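Local coordinates for protein glycosyl transferase (Staphylococcus aureus, PDB 5TZJ) that is a family 2 glycosyl transferase that holds uridine-diphosphate-N-acetylglucosamine in a pocket, at residues Met1-Tyr15 against Ala78-Ser92. Residues are numbered along the deposited sequence; the frame is centred on the assembly and turned at random.
With UD1 (uridine-diphosphate-N-acetylglucosamine), chain C.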
loop_
_atom_site.group_PDB
_atom_site.type_symbol
_atom_site.label_atom_id
_atom_site.label_comp_id
_atom_site.label_asym_id
_atom_site.label_seq_id
_atom_site.Cartn_x
_atom_site.Cartn_y
_atom_site.Cartn_z
ATOM N N MET A 1 7.108 -6.390 -26.037
ATOM C CA MET A 1 6.630 -7.281 -24.984
ATOM C C MET A 1 5.576 -6.591 -24.121
ATOM O O MET A 1 5.773 -5.457 -23.690
ATOM C CB MET A 1 7.784 -7.739 -24.117
ATOM C CG MET A 1 7.526 -9.092 -23.522
ATOM S SD MET A 1 9.034 -9.889 -22.976
ATOM C CE MET A 1 10.242 -9.299 -24.171
ATOM N N LYS A 2 4.465 -7.291 -23.876
ATOM C CA LYS A 2 3.334 -6.665 -23.200
ATOM C C LYS A 2 3.616 -6.470 -21.718
ATOM O O LYS A 2 3.470 -5.361 -21.189
ATOM C CB LYS A 2 2.069 -7.492 -23.390
ATOM C CG LYS A 2 0.784 -6.714 -22.980
ATOM C CD LYS A 2 0.599 -5.449 -23.794
ATOM C CE LYS A 2 -0.875 -5.262 -24.159
ATOM N NZ LYS A 2 -1.097 -4.095 -25.053
ATOM N N PHE A 3 4.039 -7.527 -21.027
ATOM C CA PHE A 3 4.133 -7.476 -19.570
ATOM C C PHE A 3 5.528 -7.840 -19.086
ATOM O O PHE A 3 6.246 -8.647 -19.698
ATOM C CB PHE A 3 3.119 -8.428 -18.914
ATOM C CG PHE A 3 1.672 -8.079 -19.196
ATOM C CD1 PHE A 3 1.030 -7.053 -18.477
ATOM C CD2 PHE A 3 0.942 -8.792 -20.147
ATOM C CE1 PHE A 3 -0.311 -6.735 -18.726
ATOM C CE2 PHE A 3 -0.398 -8.496 -20.405
ATOM C CZ PHE A 3 -1.029 -7.471 -19.712
ATOM N N SER A 4 5.907 -7.275 -17.948
ATOM C CA SER A 4 7.015 -7.812 -17.195
ATOM C C SER A 4 6.449 -8.166 -15.836
ATOM O O SER A 4 5.928 -7.286 -15.136
ATOM C CB SER A 4 8.171 -6.816 -17.077
ATOM O OG SER A 4 8.642 -6.394 -18.338
ATOM N N VAL A 5 6.492 -9.450 -15.490
ATOM C CA VAL A 5 6.049 -9.898 -14.172
ATOM C C VAL A 5 7.240 -9.833 -13.222
ATOM O O VAL A 5 8.236 -10.548 -13.416
ATOM C CB VAL A 5 5.486 -11.319 -14.246
ATOM C CG1 VAL A 5 4.996 -11.742 -12.864
ATOM C CG2 VAL A 5 4.381 -11.362 -15.313
ATOM N N ILE A 6 7.158 -8.992 -12.196
ATOM C CA ILE A 6 8.318 -8.745 -11.335
ATOM C C ILE A 6 8.111 -9.467 -10.004
ATOM O O ILE A 6 7.123 -9.220 -9.301
ATOM C CB ILE A 6 8.555 -7.237 -11.150
ATOM C CG1 ILE A 6 9.121 -6.652 -12.461
ATOM C CG2 ILE A 6 9.448 -6.963 -9.906
ATOM C CD1 ILE A 6 9.212 -5.143 -12.506
ATOM N N VAL A 7 9.071 -10.313 -9.638
ATOM C CA VAL A 7 8.999 -11.211 -8.487
ATOM C C VAL A 7 10.242 -11.018 -7.639
ATOM O O VAL A 7 11.324 -11.477 -8.026
ATOM C CB VAL A 7 8.915 -12.687 -8.926
ATOM C CG1 VAL A 7 8.806 -13.607 -7.685
ATOM C CG2 VAL A 7 7.752 -12.886 -9.897
ATOM N N PRO A 8 10.156 -10.346 -6.497
ATOM C CA PRO A 8 11.294 -10.368 -5.562
ATOM C C PRO A 8 11.247 -11.669 -4.776
ATOM O O PRO A 8 10.182 -12.074 -4.313
ATOM C CB PRO A 8 11.044 -9.153 -4.653
ATOM C CG PRO A 8 9.410 -9.023 -4.620
ATOM C CD PRO A 8 8.997 -9.592 -6.031
ATOM N N THR A 9 12.392 -12.343 -4.610
ATOM C CA THR A 9 12.394 -13.579 -3.823
ATOM C C THR A 9 13.361 -13.492 -2.640
ATOM O O THR A 9 14.390 -12.801 -2.707
ATOM C CB THR A 9 12.771 -14.807 -4.684
ATOM O OG1 THR A 9 14.108 -14.653 -5.183
ATOM C CG2 THR A 9 11.808 -14.954 -5.876
ATOM N N TYR A 10 13.041 -14.235 -1.565
ATOM C CA TYR A 10 13.914 -14.300 -0.377
ATOM C C TYR A 10 13.608 -15.592 0.376
ATOM O O TYR A 10 12.601 -15.660 1.079
ATOM C CB TYR A 10 13.760 -13.103 0.550
ATOM C CG TYR A 10 14.779 -13.172 1.715
ATOM C CD1 TYR A 10 16.111 -13.548 1.477
ATOM C CD2 TYR A 10 14.403 -12.919 3.031
ATOM C CE1 TYR A 10 17.030 -13.631 2.497
ATOM C CE2 TYR A 10 15.340 -12.997 4.081
ATOM C CZ TYR A 10 16.642 -13.357 3.797
ATOM O OH TYR A 10 17.580 -13.445 4.797
ATOM N N ASN A 11 14.484 -16.604 0.226
ATOM C CA ASN A 11 14.290 -17.900 0.885
ATOM C C ASN A 11 12.873 -18.424 0.630
ATOM O O ASN A 11 12.155 -18.873 1.530
ATOM C CB ASN A 11 14.606 -17.795 2.374
ATOM C CG ASN A 11 16.108 -17.613 2.624
ATOM O OD1 ASN A 11 16.935 -18.021 1.791
ATOM N ND2 ASN A 11 16.466 -17.017 3.763
ATOM N N SER A 12 12.497 -18.392 -0.646
ATOM C CA SER A 12 11.155 -18.695 -1.119
ATOM C C SER A 12 11.037 -20.113 -1.652
ATOM O O SER A 12 10.161 -20.380 -2.478
ATOM C CB SER A 12 10.764 -17.707 -2.219
ATOM O OG SER A 12 10.842 -16.367 -1.788
ATOM N N GLU A 13 11.927 -21.023 -1.234
ATOM C CA GLU A 13 11.988 -22.312 -1.920
ATOM C C GLU A 13 10.744 -23.166 -1.680
ATOM O O GLU A 13 10.377 -23.961 -2.555
ATOM C CB GLU A 13 13.253 -23.077 -1.518
ATOM C CG GLU A 13 13.072 -24.057 -0.392
ATOM C CD GLU A 13 14.400 -24.594 0.120
ATOM O OE1 GLU A 13 15.370 -24.680 -0.669
ATOM O OE2 GLU A 13 14.481 -24.903 1.330
ATOM N N LYS A 14 10.077 -23.024 -0.524
ATOM C CA LYS A 14 8.936 -23.879 -0.220
ATOM C C LYS A 14 7.677 -23.507 -1.000
ATOM O O LYS A 14 6.750 -24.318 -1.071
ATOM C CB LYS A 14 8.605 -23.851 1.271
ATOM C CG LYS A 14 9.792 -23.932 2.195
ATOM C CD LYS A 14 10.497 -25.274 2.141
ATOM C CE LYS A 14 11.677 -25.271 3.125
ATOM N NZ LYS A 14 12.385 -26.576 3.180
ATOM N N TYR A 15 7.600 -22.315 -1.585
ATOM C CA TYR A 15 6.374 -21.938 -2.288
ATOM C C TYR A 15 6.584 -21.391 -3.692
ATOM O O TYR A 15 5.597 -21.261 -4.423
ATOM C CB TYR A 15 5.579 -20.897 -1.470
ATOM C CG TYR A 15 6.439 -19.876 -0.745
ATOM C CD1 TYR A 15 6.927 -18.753 -1.403
ATOM C CD2 TYR A 15 6.765 -20.039 0.601
ATOM C CE1 TYR A 15 7.722 -17.793 -0.733
ATOM C CE2 TYR A 15 7.560 -19.099 1.287
ATOM C CZ TYR A 15 8.047 -17.965 0.619
ATOM O OH TYR A 15 8.839 -17.022 1.303
ATOM N N ALA A 78 14.595 -5.065 -10.556
ATOM C CA ALA A 78 13.797 -5.700 -11.599
ATOM C C ALA A 78 13.141 -4.662 -12.495
ATOM O O ALA A 78 13.032 -4.866 -13.715
ATOM C CB ALA A 78 12.709 -6.588 -10.982
ATOM N N LEU A 79 12.625 -3.577 -11.900
ATOM C CA LEU A 79 11.926 -2.577 -12.706
ATOM C C LEU A 79 12.858 -1.972 -13.756
ATOM O O LEU A 79 12.464 -1.787 -14.923
ATOM C CB LEU A 79 11.326 -1.504 -11.785
ATOM C CG LEU A 79 10.451 -0.415 -12.424
ATOM C CD1 LEU A 79 9.365 -1.024 -13.308
ATOM C CD2 LEU A 79 9.851 0.509 -11.312
ATOM N N LYS A 80 14.123 -1.739 -13.384
ATOM C CA LYS A 80 15.098 -1.230 -14.347
ATOM C C LYS A 80 15.347 -2.220 -15.488
ATOM O O LYS A 80 15.470 -1.806 -16.644
ATOM C CB LYS A 80 16.401 -0.877 -13.632
ATOM C CG LYS A 80 16.387 0.538 -13.050
ATOM C CD LYS A 80 16.912 0.592 -11.616
ATOM C CE LYS A 80 16.714 1.994 -11.004
ATOM N NZ LYS A 80 16.591 2.003 -9.504
ATOM N N GLN A 81 15.420 -3.529 -15.187
ATOM C CA GLN A 81 15.642 -4.551 -16.218
ATOM C C GLN A 81 14.424 -4.764 -17.094
ATOM O O GLN A 81 14.553 -5.256 -18.216
ATOM C CB GLN A 81 16.022 -5.899 -15.586
ATOM C CG GLN A 81 17.354 -5.918 -14.819
ATOM C CD GLN A 81 17.517 -7.140 -13.896
ATOM O OE1 GLN A 81 16.579 -7.901 -13.682
ATOM N NE2 GLN A 81 18.722 -7.311 -13.341
ATOM N N ALA A 82 13.247 -4.402 -16.599
ATOM C CA ALA A 82 11.987 -4.736 -17.247
ATOM C C ALA A 82 11.843 -4.054 -18.602
ATOM O O ALA A 82 12.049 -2.842 -18.732
ATOM C CB ALA A 82 10.837 -4.332 -16.325
ATOM N N GLU A 83 11.425 -4.839 -19.597
ATOM C CA GLU A 83 11.187 -4.355 -20.943
ATOM C C GLU A 83 9.719 -4.384 -21.358
ATOM O O GLU A 83 9.405 -3.924 -22.458
ATOM C CB GLU A 83 12.020 -5.177 -21.933
ATOM C CG GLU A 83 13.491 -4.816 -21.922
ATOM C CD GLU A 83 14.296 -5.579 -22.974
ATOM O OE1 GLU A 83 14.653 -6.754 -22.711
ATOM O OE2 GLU A 83 14.554 -5.002 -24.060
ATOM N N GLY A 84 8.811 -4.908 -20.525
ATOM C CA GLY A 84 7.412 -4.965 -20.918
ATOM C C GLY A 84 6.762 -3.592 -20.949
ATOM O O GLY A 84 7.204 -2.658 -20.281
ATOM N N GLU A 85 5.699 -3.454 -21.767
ATOM C CA GLU A 85 4.989 -2.171 -21.816
ATOM C C GLU A 85 4.328 -1.848 -20.467
ATOM O O GLU A 85 4.195 -0.672 -20.105
ATOM C CB GLU A 85 3.954 -2.165 -22.940
ATOM C CG GLU A 85 3.421 -0.764 -23.279
ATOM C CD GLU A 85 2.491 -0.724 -24.492
ATOM O OE1 GLU A 85 1.690 -1.669 -24.687
ATOM O OE2 GLU A 85 2.565 0.270 -25.253
ATOM N N PHE A 86 3.951 -2.886 -19.720
ATOM C CA PHE A 86 3.337 -2.813 -18.406
ATOM C C PHE A 86 4.097 -3.712 -17.445
ATOM O O PHE A 86 4.658 -4.727 -17.870
ATOM C CB PHE A 86 1.883 -3.265 -18.509
ATOM C CG PHE A 86 1.006 -2.261 -19.195
ATOM C CD1 PHE A 86 0.836 -2.286 -20.567
ATOM C CD2 PHE A 86 0.393 -1.267 -18.464
ATOM C CE1 PHE A 86 0.058 -1.338 -21.187
ATOM C CE2 PHE A 86 -0.384 -0.321 -19.076
ATOM C CZ PHE A 86 -0.553 -0.358 -20.439
ATOM N N VAL A 87 4.084 -3.375 -16.145
ATOM C CA VAL A 87 4.602 -4.300 -15.151
ATOM C C VAL A 87 3.489 -4.800 -14.242
ATOM O O VAL A 87 2.503 -4.103 -13.945
ATOM C CB VAL A 87 5.758 -3.723 -14.308
ATOM C CG1 VAL A 87 6.949 -3.344 -15.212
ATOM C CG2 VAL A 87 5.316 -2.543 -13.476
ATOM N N LEU A 88 3.674 -6.037 -13.777
ATOM C CA LEU A 88 2.846 -6.631 -12.733
ATOM C C LEU A 88 3.775 -7.151 -11.654
ATOM O O LEU A 88 4.662 -7.957 -11.946
ATOM C CB LEU A 88 1.995 -7.777 -13.267
ATOM C CG LEU A 88 1.289 -8.644 -12.221
ATOM C CD1 LEU A 88 0.272 -7.858 -11.379
ATOM C CD2 LEU A 88 0.604 -9.842 -12.968
ATOM N N PHE A 89 3.572 -6.697 -10.423
ATOM C CA PHE A 89 4.337 -7.179 -9.284
ATOM C C PHE A 89 3.594 -8.330 -8.612
ATOM O O PHE A 89 2.437 -8.188 -8.213
ATOM C CB PHE A 89 4.582 -6.057 -8.266
ATOM C CG PHE A 89 5.362 -4.902 -8.812
ATOM C CD1 PHE A 89 6.787 -4.931 -8.828
ATOM C CD2 PHE A 89 4.712 -3.824 -9.371
ATOM C CE1 PHE A 89 7.507 -3.857 -9.345
ATOM C CE2 PHE A 89 5.427 -2.740 -9.882
ATOM C CZ PHE A 89 6.828 -2.760 -9.872
ATOM N N VAL A 90 4.260 -9.468 -8.478
ATOM C CA VAL A 90 3.698 -10.603 -7.756
ATOM C C VAL A 90 4.705 -11.055 -6.722
ATOM O O VAL A 90 5.867 -11.318 -7.062
ATOM C CB VAL A 90 3.376 -11.781 -8.686
ATOM C CG1 VAL A 90 2.628 -12.850 -7.872
ATOM C CG2 VAL A 90 2.598 -11.286 -9.863
ATOM N N ASP A 91 4.244 -11.231 -5.499
ATOM C CA ASP A 91 5.120 -11.710 -4.444
ATOM C C ASP A 91 5.301 -13.216 -4.507
ATOM O O ASP A 91 4.454 -13.958 -5.033
ATOM C CB ASP A 91 4.585 -11.298 -3.088
ATOM C CG ASP A 91 4.701 -9.813 -2.886
ATOM O OD1 ASP A 91 5.517 -9.180 -3.626
ATOM O OD2 ASP A 91 4.004 -9.305 -1.998
ATOM N N SER A 92 6.457 -13.657 -3.989
ATOM C CA SER A 92 6.941 -15.004 -4.257
ATOM C C SER A 92 6.024 -16.085 -3.696
ATOM O O SER A 92 6.052 -17.222 -4.182
ATOM C CB SER A 92 8.360 -15.151 -3.703
ATOM O OG SER A 92 8.378 -14.973 -2.303
HETATM C "C1'" UD1 C . 2.592 -7.596 1.921
HETATM C "C2'" UD1 C . 2.369 -7.000 0.537
HETATM C "C3'" UD1 C . 3.702 -6.969 -0.133
HETATM C "C4'" UD1 C . 4.487 -5.900 0.545
HETATM C "C5'" UD1 C . 4.835 -6.404 1.947
HETATM C "C6'" UD1 C . 5.600 -5.362 2.710
HETATM C "C7'" UD1 C . -0.010 -7.433 -0.137
HETATM C "C8'" UD1 C . -0.429 -6.277 0.753
HETATM N "N2'" UD1 C . 1.379 -7.805 -0.231
HETATM O "O1'" UD1 C . 2.995 -8.900 1.721
HETATM O "O3'" UD1 C . 3.596 -6.778 -1.572
HETATM O "O4'" UD1 C . 5.651 -5.608 -0.203
HETATM O "O5'" UD1 C . 3.592 -6.754 2.689
HETATM O "O6'" UD1 C . 5.008 -4.101 2.515
HETATM O "O7'" UD1 C . -0.806 -8.057 -0.742
HETATM N N1 UD1 C . 11.196 -10.169 0.020
HETATM C C2 UD1 C . 12.514 -9.713 -0.507
HETATM N N3 UD1 C . 13.628 -9.362 0.429
HETATM C C4 UD1 C . 13.392 -9.463 1.866
HETATM C C5 UD1 C . 12.056 -9.896 2.392
HETATM C C6 UD1 C . 10.963 -10.242 1.452
HETATM O O2 UD1 C . 12.678 -9.639 -1.665
HETATM O O4 UD1 C . 14.276 -9.187 2.610
HETATM C C1B UD1 C . 10.135 -10.440 -0.916
HETATM C C2B UD1 C . 9.299 -11.803 -0.620
HETATM O "O2'" UD1 C . 10.046 -12.956 -1.177
HETATM C C3B UD1 C . 8.110 -11.583 -1.181
HETATM C C4B UD1 C . 7.879 -10.060 -1.099
HETATM O O4B UD1 C . 9.259 -9.443 -0.810
HETATM O O3B UD1 C . 8.121 -11.908 -2.652
HETATM C C5B UD1 C . 7.001 -9.643 -0.055
HETATM O O5B UD1 C . 7.504 -10.067 1.183
HETATM P PA UD1 C . 6.457 -10.897 2.152
HETATM O O1A UD1 C . 7.205 -11.543 3.289
HETATM O O2A UD1 C . 5.693 -11.919 1.330
HETATM O O3A UD1 C . 5.406 -9.716 2.681
HETATM P PB UD1 C . 3.765 -9.815 2.863
HETATM O O1B UD1 C . 3.219 -11.222 2.756
HETATM O O2B UD1 C . 3.618 -9.323 4.294
HETATM O O HOH W 1 6.334 -8.071 -6.145
#
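Ser4 OG accepts the backbone N-H of Gly84 at 2.6 Å, so one small hydroxyl satisfies that N-H in the turn between helix 72-81 and strand 86-89 and also bonds to Glu34. Gly84 suits the turn: without a CB, its CA lies close against the backbone of Phe3 and Ser4. Beyond it the strands pair in parallel: Lys2 O takes Phe86 N, Ser4 N reaches Phe86 O (2.8 Å), Ser4 O takes Leu88 N, Ile6 N reaches Leu88 O (2.7 Å) and Ile6 O takes Val90 N. With strand 33-39 bonded along the other edge of strand 3-9, this is the parallel core of the Rossmann-like GT-A fold, helix 72-81 crossing over one face. Ile6 lies between helix and sheet: chi1 of -73° sets CG2 anti to the backbone N, tight on Ala78 CB at 3.5 Å, while CD1 reaches Leu79. Pro8 has no N-H to continue the pairing to Val90 O; its own O accepts UD1 O3B (2.7 Å), which accepts Ser92 N (2.8 Å). Ser92 OG is hydrogen-bonded to UD1 O2' and to Ser12 OG (2.9 Å), which also receives Tyr10 N. Asp91 OD2 accepts UD1 O3' at 2.6 Å; its OD1 salt-bridges Arg75 and accepts a water.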